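Local structure of halohydrin epoxidase A (4Z9F) at residues D80-P83 against R84-R88; Q101-E104 against A105-F109. The protein probably catalyses the reversible elimination of hydrogen halide from vicinal halohydrins to give epoxides, using a Rossmann-type fold related to NAD(P)-dependent reductases. The protein carries 1 engineered substitution. One frame throughout, in Å; residues are numbered along the deposited sequence.

Contact 1. Residues D80-P83 against R84-R88; sequences DYIP and RPMNR
I82 and M86, four residues apart, lie against each other along their side chains, and this is the apolar part of the contact. The sulfur makes the closest approach, M86 SD to I82 CD1 at 3.7 Å. The methyl end follows at the same branch, M86 CE lying 4.0 Å from I82 CD1, while the root of the side chain, M86 CB, is 4.0 Å from I82 CG1. The two chains meet at about a right angle. On the isoleucine, CG1 stands opposite the backbone N (chi1 -170°), which extends CD1 toward the thioether; the methionine in turn bends at its last torsion, bringing CE round to CD1. The other branch, I82 CG2, is about equally far from M86 CB and N87 N (4.1 Å each).

These residues face one another because the chain reverses between them, in the loop that leads from strand 73-79 of the parallel Rossmann-type sheet to helix 96-123. P83 to M86 form a beta turn of type VI, identified by the cis peptide bond between R84 and P85 at its centre.

The polar part is the closure of this turn. M86 N donates to P83 O at 3.1 Å with an N-H...O angle of 156°, and the donor lies in the carbonyl plane on a lone pair. M86 CB and CG also lie close to that oxygen, M86 CG being 3.2 Å from P83 O. A second turn follows at once, where R88 N bonds to P85 O at 2.9 Å round the 3-10 residues M86 and N87.

Outside the turn, R84 NH1 donates to the main-chain T184 O and N87 O accepts from N144 ND2; the M86 side chain packs on D98 and Q101 of helix 96-123.

Contact 2. Residues Q101-E104 against A105-F109; sequences QVFE and ALSIF
A pi-type turn widens helix 96-123 here, on one flank of the Rossmann-type sheet. The evidence is a change in bonding step. A105 N to Q101 O (3.0 Å) and L106 N to V102 O (3.1 Å) are ordinary i to i+4 bonds, but F103 O takes two donors, S107 N at 2.7 Å and I108 N at 2.8 Å, from opposite faces of its carbonyl plane. The i+5 bond from I108 is the straighter, 163° at the hydrogen against 142° for S107. F109 N then continues the longer step to E104 O.

The side chains divide by neighbour. V102 and L106 meet through methyls and pack on helix 147-165, where S107 OG also bonds A150 O. F103, E104 and I108 meet the second subunit, F103 packing on its I111. E104 turns at chi2 (71°), folding its carboxylate across the branched carbons of I108, while OE1 forms a salt bridge with R100 of the second subunit, a residue on which I108 also packs. Within the helix, E104 OE1 lies 3.6 Å from I108 CG2.

In the fold
Both contacts are local and partly buried, and they follow one another along the chain with centres 10 Å apart. Contact 1 is a reversal of loop backbone with exposed residues at its bend; contact 2 lies within a helix, has more buried residues and reaches a second subunit, which contact 1 does not touch. Their chemistry differs accordingly: one turn-closing bond between its segments beside a thioether contact in contact 1, and a run of main-chain bonds between the segments of contact 2, whose charged group pairs outward with the other subunit. They meet directly, I82 CD1 packing on Q101 O at 3.6 Å and D80 OD1 on F109 CD1 at 3.5 Å, which seats the loop after strand 73-79 against helix 96-123.

Contact 1. Residues D80-P83 against R84-R88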
ATOM      1  N   ASP C  80     -17.835 -14.287  -2.532  1.00 22.00           N
ATOM      2  CA  ASP C  80     -18.907 -13.310  -2.496  1.00 22.03           C
ATOM      3  C   ASP C  80     -18.965 -12.531  -3.805  1.00 24.23           C
ATOM      4  O   ASP C  80     -17.935 -12.259  -4.425  1.00 24.08           O
ATOM      5  CB  ASP C  80     -18.718 -12.377  -1.301  1.00 21.63           C
ATOM      6  CG  ASP C  80     -18.628 -13.152   0.011  1.00 25.51           C
ATOM      7  OD1 ASP C  80     -19.687 -13.625   0.477  1.00 24.85           O
ATOM      8  OD2 ASP C  80     -17.508 -13.321   0.551  1.00 21.91           O
ATOM      9  N   TYR C  81     -20.183 -12.207  -4.231  1.00 24.71           N
ATOM     10  CA  TYR C  81     -20.416 -11.510  -5.488  1.00 23.82           C
ATOM     11  C   TYR C  81     -21.792 -10.868  -5.409  1.00 24.94           C
ATOM     12  O   TYR C  81     -22.606 -11.209  -4.549  1.00 24.98           O
ATOM     13  CB  TYR C  81     -20.311 -12.462  -6.685  1.00 24.99           C
ATOM     14  CG  TYR C  81     -21.658 -12.938  -7.190  1.00 26.46           C
ATOM     15  CD1 TYR C  81     -22.184 -12.454  -8.384  1.00 28.93           C
ATOM     16  CD2 TYR C  81     -22.420 -13.843  -6.460  1.00 27.84           C
ATOM     17  CE1 TYR C  81     -23.426 -12.873  -8.845  1.00 25.96           C
ATOM     18  CE2 TYR C  81     -23.655 -14.270  -6.917  1.00 25.97           C
ATOM     19  CZ  TYR C  81     -24.148 -13.785  -8.109  1.00 26.92           C
ATOM     20  OH  TYR C  81     -25.379 -14.201  -8.555  1.00 27.95           O
ATOM     21  N   ILE C  82     -22.029  -9.900  -6.286  1.00 25.51           N
ATOM     22  CA  ILE C  82     -23.356  -9.304  -6.400  1.00 28.47           C
ATOM     23  C   ILE C  82     -23.714  -9.340  -7.883  1.00 28.70           C
ATOM     24  O   ILE C  82     -22.816  -9.230  -8.733  1.00 28.06           O
ATOM     25  CB  ILE C  82     -23.401  -7.890  -5.783  1.00 25.75           C
ATOM     26  CG1 ILE C  82     -24.847  -7.383  -5.680  1.00 31.27           C
ATOM     27  CG2 ILE C  82     -22.510  -6.908  -6.558  1.00 27.94           C
ATOM     28  CD1 ILE C  82     -25.032  -6.198  -4.750  1.00 28.06           C
ATOM     29  N   PRO C  83     -24.978  -9.581  -8.242  1.00 25.87           N
ATOM     30  CA  PRO C  83     -25.330  -9.659  -9.668  1.00 28.74           C
ATOM     31  C   PRO C  83     -25.026  -8.352 -10.387  1.00 27.68           C
ATOM     32  O   PRO C  83     -25.374  -7.264  -9.917  1.00 28.70           O
ATOM     33  CB  PRO C  83     -26.835  -9.964  -9.642  1.00 29.41           C
ATOM     34  CG  PRO C  83     -27.024 -10.737  -8.361  1.00 27.95           C
ATOM     35  CD  PRO C  83     -26.073 -10.072  -7.380  1.00 29.53           C
ATOM     36  N   ARG C  84     -24.338  -8.469 -11.517  1.00 29.42           N
ATOM     37  CA  ARG C  84     -24.120  -7.342 -12.410  1.00 31.70           C
ATOM     38  C   ARG C  84     -25.447  -6.712 -12.791  1.00 31.78           C
ATOM     39  O   ARG C  84     -26.476  -7.384 -12.769  1.00 29.78           O
ATOM     40  CB  ARG C  84     -23.390  -7.798 -13.665  1.00 30.88           C
ATOM     41  CG  ARG C  84     -22.086  -8.453 -13.378  1.00 29.60           C
ATOM     42  CD  ARG C  84     -21.456  -8.908 -14.668  1.00 31.32           C
ATOM     43  NE  ARG C  84     -21.147  -7.793 -15.559  1.00 29.91           N
ATOM     44  CZ  ARG C  84     -20.513  -7.934 -16.724  1.00 34.33           C
ATOM     45  NH1 ARG C  84     -20.124  -9.136 -17.126  1.00 26.77           N
ATOM     46  NH2 ARG C  84     -20.264  -6.877 -17.489  1.00 32.48           N
ATOM     47  N   PRO C  85     -25.430  -5.418 -13.148  1.00 31.38           N
ATOM     48  CA  PRO C  85     -24.239  -4.562 -13.193  1.00 28.79           C
ATOM     49  C   PRO C  85     -24.033  -3.803 -11.893  1.00 29.00           C
ATOM     50  O   PRO C  85     -23.505  -2.687 -11.927  1.00 29.68           O
ATOM     51  CB  PRO C  85     -24.563  -3.600 -14.341  1.00 29.42           C
ATOM     52  CG  PRO C  85     -26.057  -3.385 -14.172  1.00 30.60           C
ATOM     53  CD  PRO C  85     -26.621  -4.710 -13.655  1.00 31.99           C
ATOM     54  N   MET C  86     -24.453  -4.386 -10.764  1.00 27.69           N
ATOM     55  CA  MET C  86     -24.429  -3.638  -9.514  1.00 30.12           C
ATOM     56  C   MET C  86     -23.007  -3.292  -9.089  1.00 27.45           C
ATOM     57  O   MET C  86     -22.806  -2.303  -8.379  1.00 29.58           O
ATOM     58  CB  MET C  86     -25.156  -4.415  -8.411  1.00 29.69           C
ATOM     59  CG  MET C  86     -26.650  -4.589  -8.664  1.00 33.86           C
ATOM     60  SD  MET C  86     -27.567  -5.177  -7.210  1.00 38.06           S
ATOM     61  CE  MET C  86     -27.691  -3.673  -6.230  1.00 29.41           C
ATOM     62  N   ASN C  87     -22.014  -4.069  -9.518  1.00 23.94           N
ATOM     63  CA  ASN C  87     -20.631  -3.703  -9.237  1.00 29.05           C
ATOM     64  C   ASN C  87     -20.279  -2.329  -9.795  1.00 29.52           C
ATOM     65  O   ASN C  87     -19.382  -1.660  -9.265  1.00 26.15           O
ATOM     66  CB  ASN C  87     -19.675  -4.754  -9.802  1.00 23.75           C
ATOM     67  CG  ASN C  87     -19.670  -4.789 -11.328  1.00 31.22           C
ATOM     68  OD1 ASN C  87     -20.716  -4.813 -11.966  1.00 27.89           O
ATOM     69  ND2 ASN C  87     -18.476  -4.796 -11.913  1.00 34.65           N
ATOM     70  N   ARG C  88     -20.992  -1.870 -10.823  1.00 26.35           N
ATOM     71  CA  ARG C  88     -20.708  -0.582 -11.439  1.00 26.15           C
ATOM     72  C   ARG C  88     -21.679   0.507 -11.013  1.00 22.25           C
ATOM     73  O   ARG C  88     -21.748   1.547 -11.674  1.00 24.89           O
ATOM     74  CB  ARG C  88     -20.707  -0.715 -12.963  1.00 25.89           C
ATOM     75  CG  ARG C  88     -19.468  -1.396 -13.492  1.00 31.64           C
ATOM     76  CD  ARG C  88     -19.552  -1.562 -14.988  1.00 37.44           C
ATOM     77  NE  ARG C  88     -18.231  -1.737 -15.569  1.00 41.65           N
ATOM     78  CZ  ARG C  88     -17.532  -0.759 -16.134  1.00 42.51           C
ATOM     79  NH1 ARG C  88     -16.335  -1.014 -16.641  1.00 45.04           N
ATOM     80  NH2 ARG C  88     -18.036   0.471 -16.205  1.00 41.03           N
TER

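Contact 2. Residues Q101-E104 against A105-F109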
ATOM      1  N   GLN C 101     -27.509  -3.212  -0.285  1.00 26.74           N
ATOM      2  CA  GLN C 101     -27.338  -4.560  -0.820  1.00 23.38           C
ATOM      3  C   GLN C 101     -25.900  -4.816  -1.248  1.00 23.15           C
ATOM      4  O   GLN C 101     -25.435  -5.962  -1.212  1.00 22.49           O
ATOM      5  CB  GLN C 101     -28.271  -4.796  -2.004  1.00 26.88           C
ATOM      6  CG  GLN C 101     -28.116  -6.190  -2.578  1.00 24.82           C
ATOM      7  CD  GLN C 101     -29.030  -6.440  -3.741  1.00 24.63           C
ATOM      8  OE1 GLN C 101     -29.821  -5.575  -4.115  1.00 29.79           O
ATOM      9  NE2 GLN C 101     -28.919  -7.616  -4.338  1.00 27.47           N
ATOM     10  N   VAL C 102     -25.193  -3.777  -1.684  1.00 22.83           N
ATOM     11  CA  VAL C 102     -23.793  -3.954  -2.057  1.00 22.34           C
ATOM     12  C   VAL C 102     -22.977  -4.358  -0.839  1.00 20.94           C
ATOM     13  O   VAL C 102     -22.189  -5.314  -0.880  1.00 23.08           O
ATOM     14  CB  VAL C 102     -23.247  -2.669  -2.704  1.00 23.90           C
ATOM     15  CG1 VAL C 102     -21.728  -2.745  -2.834  1.00 22.43           C
ATOM     16  CG2 VAL C 102     -23.913  -2.453  -4.057  1.00 27.16           C
ATOM     17  N   PHE C 103     -23.157  -3.635   0.264  1.00 24.93           N
ATOM     18  CA  PHE C 103     -22.440  -3.974   1.485  1.00 20.36           C
ATOM     19  C   PHE C 103     -22.933  -5.291   2.061  1.00 26.90           C
ATOM     20  O   PHE C 103     -22.131  -6.094   2.552  1.00 23.09           O
ATOM     21  CB  PHE C 103     -22.569  -2.845   2.501  1.00 26.69           C
ATOM     22  CG  PHE C 103     -21.610  -1.724   2.253  1.00 25.84           C
ATOM     23  CD1 PHE C 103     -21.929  -0.713   1.366  1.00 26.17           C
ATOM     24  CD2 PHE C 103     -20.367  -1.709   2.872  1.00 23.13           C
ATOM     25  CE1 PHE C 103     -21.039   0.315   1.121  1.00 24.98           C
ATOM     26  CE2 PHE C 103     -19.475  -0.679   2.631  1.00 24.30           C
ATOM     27  CZ  PHE C 103     -19.815   0.332   1.754  1.00 20.72           C
ATOM     28  N   GLU C 104     -24.241  -5.545   1.974  1.00 21.89           N
ATOM     29  CA  GLU C 104     -24.779  -6.798   2.492  1.00 24.85           C
ATOM     30  C   GLU C 104     -24.115  -7.991   1.822  1.00 21.52           C
ATOM     31  O   GLU C 104     -23.628  -8.903   2.498  1.00 22.71           O
ATOM     32  CB  GLU C 104     -26.293  -6.853   2.298  1.00 23.42           C
ATOM     33  CG  GLU C 104     -26.965  -7.964   3.105  1.00 24.79           C
ATOM     34  CD  GLU C 104     -26.979  -7.687   4.596  1.00 29.47           C
ATOM     35  OE1 GLU C 104     -26.969  -8.661   5.385  1.00 30.44           O
ATOM     36  OE2 GLU C 104     -27.012  -6.501   4.987  1.00 29.58           O
ATOM     37  N   ALA C 105     -24.042  -7.982   0.486  1.00 24.83           N
ATOM     38  CA  ALA C 105     -23.521  -9.147  -0.230  1.00 19.38           C
ATOM     39  C   ALA C 105     -22.004  -9.263  -0.112  1.00 24.16           C
ATOM     40  O   ALA C 105     -21.457 -10.376  -0.066  1.00 21.38           O
ATOM     41  CB  ALA C 105     -23.927  -9.086  -1.710  1.00 21.18           C
ATOM     42  N   LEU C 106     -21.297  -8.132  -0.093  1.00 21.82           N
ATOM     43  CA  LEU C 106     -19.847  -8.181  -0.208  1.00 24.32           C
ATOM     44  C   LEU C 106     -19.116  -7.990   1.111  1.00 20.18           C
ATOM     45  O   LEU C 106     -17.931  -8.336   1.189  1.00 22.66           O
ATOM     46  CB  LEU C 106     -19.360  -7.126  -1.209  1.00 21.92           C
ATOM     47  CG  LEU C 106     -20.063  -7.210  -2.564  1.00 21.66           C
ATOM     48  CD1 LEU C 106     -19.540  -6.111  -3.445  1.00 22.32           C
ATOM     49  CD2 LEU C 106     -19.855  -8.591  -3.203  1.00 19.54           C
ATOM     50  N   SER C 107     -19.795  -7.484   2.147  1.00 21.79           N
ATOM     51  CA  SER C 107     -19.144  -7.173   3.414  1.00 22.25           C
ATOM     52  C   SER C 107     -19.846  -7.824   4.599  1.00 24.31           C
ATOM     53  O   SER C 107     -19.187  -8.430   5.449  1.00 24.33           O
ATOM     54  CB  SER C 107     -19.085  -5.661   3.619  1.00 24.72           C
ATOM     55  OG  SER C 107     -18.598  -5.025   2.441  1.00 25.10           O
ATOM     56  N   ILE C 108     -21.169  -7.685   4.687  1.00 20.70           N
ATOM     57  CA  ILE C 108     -21.874  -8.218   5.851  1.00 21.51           C
ATOM     58  C   ILE C 108     -21.992  -9.736   5.765  1.00 21.95           C
ATOM     59  O   ILE C 108     -21.688 -10.451   6.730  1.00 24.42           O
ATOM     60  CB  ILE C 108     -23.245  -7.549   6.006  1.00 20.38           C
ATOM     61  CG1 ILE C 108     -23.088  -6.038   6.166  1.00 18.05           C
ATOM     62  CG2 ILE C 108     -23.970  -8.123   7.227  1.00 25.76           C
ATOM     63  CD1 ILE C 108     -22.449  -5.612   7.472  1.00 21.54           C
ATOM     64  N   PHE C 109     -22.431 -10.252   4.614  1.00 19.61           N
ATOM     65  CA  PHE C 109     -22.527 -11.698   4.417  1.00 23.25           C
ATOM     66  C   PHE C 109     -21.239 -12.431   4.771  1.00 22.37           C
ATOM     67  O   PHE C 109     -21.305 -13.401   5.543  1.00 24.77           O
ATOM     68  CB  PHE C 109     -22.978 -11.971   2.970  1.00 26.06           C
ATOM     69  CG  PHE C 109     -23.353 -13.401   2.687  1.00 25.36           C
ATOM     70  CD1 PHE C 109     -22.382 -14.375   2.497  1.00 24.41           C
ATOM     71  CD2 PHE C 109     -24.688 -13.761   2.554  1.00 26.09           C
ATOM     72  CE1 PHE C 109     -22.733 -15.676   2.213  1.00 24.25           C
ATOM     73  CE2 PHE C 109     -25.040 -15.060   2.262  1.00 28.45           C
ATOM     74  CZ  PHE C 109     -24.062 -16.019   2.093  1.00 24.16           C
TER